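Local coordinates for protein BAG family molecular chaperone regulator 3 (Arabidopsis thaliana, PDB 4HWF) that acts as a co-chaperone, its BAG domain binding the ATPase domain of HSP70-type chaperones, and probably regulates programmed cell death and stress responses, at residues S8-E13 with L50-A55. Residues are numbered along the deposited sequence; the frame is centred on the assembly and turned at random.
Sequences SDISFE and LLRLDA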
loop_
_atom_site.group_PDB
_atom_site.type_symbol
_atom_site.label_atom_id
_atom_site.label_comp_id
_atom_site.label_asym_id
_atom_site.label_seq_id
_atom_site.Cartn_x
_atom_site.Cartn_y
_atom_site.Cartn_z
ATOM N N SER A 8 1.644 10.402 12.390
ATOM C CA SER A 8 0.687 9.725 13.265
ATOM C C SER A 8 -0.663 9.499 12.604
ATOM O O SER A 8 -1.217 8.406 12.675
ATOM C CB SER A 8 0.464 10.529 14.546
ATOM O OG SER A 8 1.502 10.296 15.470
ATOM N N ASP A 9 -1.204 10.547 11.991
ATOM C CA ASP A 9 -2.513 10.462 11.350
ATOM C C ASP A 9 -2.490 9.457 10.205
ATOM O O ASP A 9 -3.447 8.724 9.986
ATOM C CB ASP A 9 -2.948 11.835 10.836
ATOM C CG ASP A 9 -3.071 12.867 11.951
ATOM O OD1 ASP A 9 -3.173 12.463 13.134
ATOM O OD2 ASP A 9 -3.071 14.086 11.645
ATOM N N ILE A 10 -1.384 9.427 9.472
ATOM C CA ILE A 10 -1.243 8.476 8.384
ATOM C C ILE A 10 -1.240 7.057 8.939
ATOM O O ILE A 10 -1.896 6.164 8.403
ATOM C CB ILE A 10 0.042 8.756 7.571
ATOM C CG1 ILE A 10 -0.124 10.050 6.766
ATOM C CG2 ILE A 10 0.352 7.603 6.650
ATOM C CD1 ILE A 10 1.187 10.603 6.217
ATOM N N SER A 11 -0.496 6.858 10.021
ATOM C CA SER A 11 -0.446 5.568 10.694
ATOM C C SER A 11 -1.860 5.120 11.086
ATOM O O SER A 11 -2.271 4.008 10.795
ATOM C CB SER A 11 0.443 5.670 11.937
ATOM O OG SER A 11 0.612 4.403 12.537
ATOM N N PHE A 12 -2.603 6.008 11.728
ATOM C CA PHE A 12 -3.988 5.720 12.091
ATOM C C PHE A 12 -4.826 5.355 10.872
ATOM O O PHE A 12 -5.547 4.357 10.875
ATOM C CB PHE A 12 -4.611 6.921 12.801
ATOM C CG PHE A 12 -6.121 6.906 12.809
ATOM C CD1 PHE A 12 -6.819 6.416 13.910
ATOM C CD2 PHE A 12 -6.846 7.385 11.717
ATOM C CE1 PHE A 12 -8.214 6.400 13.923
ATOM C CE2 PHE A 12 -8.236 7.371 11.722
ATOM C CZ PHE A 12 -8.921 6.877 12.829
ATOM N N GLU A 13 -4.732 6.167 9.824
ATOM C CA GLU A 13 -5.548 5.944 8.633
ATOM C C GLU A 13 -5.187 4.639 7.929
ATOM O O GLU A 13 -6.059 3.926 7.436
ATOM C CB GLU A 13 -5.429 7.130 7.669
ATOM C CG GLU A 13 -6.277 6.998 6.407
ATOM C CD GLU A 13 -7.769 6.812 6.694
ATOM O OE1 GLU A 13 -8.243 7.278 7.759
ATOM O OE2 GLU A 13 -8.460 6.197 5.850
ATOM N N LEU A 50 0.378 6.583 1.104
ATOM C CA LEU A 50 1.795 6.338 0.836
ATOM C C LEU A 50 2.452 7.588 0.275
ATOM O O LEU A 50 3.553 7.961 0.672
ATOM C CB LEU A 50 1.953 5.190 -0.157
ATOM C CG LEU A 50 3.399 4.798 -0.481
ATOM C CD1 LEU A 50 4.140 4.309 0.773
ATOM C CD2 LEU A 50 3.429 3.732 -1.563
ATOM N N LEU A 51 1.760 8.253 -0.644
ATOM C CA LEU A 51 2.286 9.480 -1.232
ATOM C C LEU A 51 2.387 10.597 -0.205
ATOM O O LEU A 51 3.375 11.330 -0.189
ATOM C CB LEU A 51 1.428 9.905 -2.430
ATOM C CG LEU A 51 2.036 10.719 -3.568
ATOM C CD1 LEU A 51 3.291 10.084 -4.166
ATOM C CD2 LEU A 51 0.958 10.919 -4.650
ATOM N N ARG A 52 1.376 10.752 0.651
ATOM C CA ARG A 52 1.461 11.755 1.714
ATOM C C ARG A 52 2.658 11.501 2.625
ATOM O O ARG A 52 3.330 12.433 3.056
ATOM C CB ARG A 52 0.201 11.784 2.581
ATOM C CG ARG A 52 -1.006 12.361 1.918
ATOM C CD ARG A 52 -2.206 12.296 2.859
ATOM N NE ARG A 52 -1.831 12.490 4.264
ATOM C CZ ARG A 52 -1.844 13.662 4.898
ATOM N NH1 ARG A 52 -2.201 14.770 4.252
ATOM N NH2 ARG A 52 -1.502 13.727 6.186
ATOM N N LEU A 53 2.900 10.235 2.931
ATOM C CA LEU A 53 3.987 9.862 3.841
ATOM C C LEU A 53 5.333 10.212 3.204
ATOM O O LEU A 53 6.187 10.841 3.830
ATOM C CB LEU A 53 3.926 8.361 4.145
ATOM C CG LEU A 53 4.988 7.828 5.117
ATOM C CD1 LEU A 53 4.925 8.569 6.466
ATOM C CD2 LEU A 53 4.866 6.321 5.306
ATOM N N ASP A 54 5.499 9.802 1.952
ATOM C CA ASP A 54 6.714 10.085 1.192
ATOM C C ASP A 54 6.992 11.576 1.064
ATOM O O ASP A 54 8.144 12.005 1.171
ATOM C CB ASP A 54 6.668 9.428 -0.187
ATOM C CG ASP A 54 6.920 7.926 -0.124
ATOM O OD1 ASP A 54 7.333 7.444 0.963
ATOM O OD2 ASP A 54 6.705 7.237 -1.152
ATOM N N ALA A 55 5.942 12.363 0.844
ATOM C CA ALA A 55 6.094 13.815 0.733
ATOM C C ALA A 55 6.643 14.399 2.051
ATOM O O ALA A 55 7.439 15.350 2.056
ATOM C CB ALA A 55 4.749 14.460 0.364
#
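Ile10 reaches across to helix 36-57 and sets its CD1 methyl against the backbone between Arg52 and Leu53. Ile10 CD1 lies 3.7 Å from Leu53 N. It also meets the first side-chain carbon of each of these two residues, with Leu53 CB 4.1 Å from Ile10 CD1. Further back along the branch, Ile10 CG1 comes to the edge of the Arg52 guanidinium, nearly in its plane, 3.9 Å from Arg52 NE. The touch is van der Waals throughout; no hydrogen bond joins the two segments.

Ile10 holds CG1 anti to its carbonyl carbon (chi1 -71°), and an extended chi2 of 165° carries CD1 straight out to the facing helix. Arg52 bends at chi3 (35°), which brings its NE and NH2 alongside the Ile10 side chain. Asp9 OD2 stands 5.7 Å from Arg52 NH2, too far for a salt bridge, though its charge probably adds a mild attraction. Cutting the side chain of Ile10 back to an alanine here would probably open a gap against the backbone at Leu53 and leave the Arg52 guanidinium freer to turn.

Ile10 is buried, also touching Gln49 and Ile56, whereas Arg52 is exposed at the border of this interface. The contact thus joins the first two helices of the three-helix BAG bundle, 3-29 and 36-57, while Leu50 and Asp54 turn from it to pack on helix 62-86, where Asp54 forms a salt bridge with Arg72.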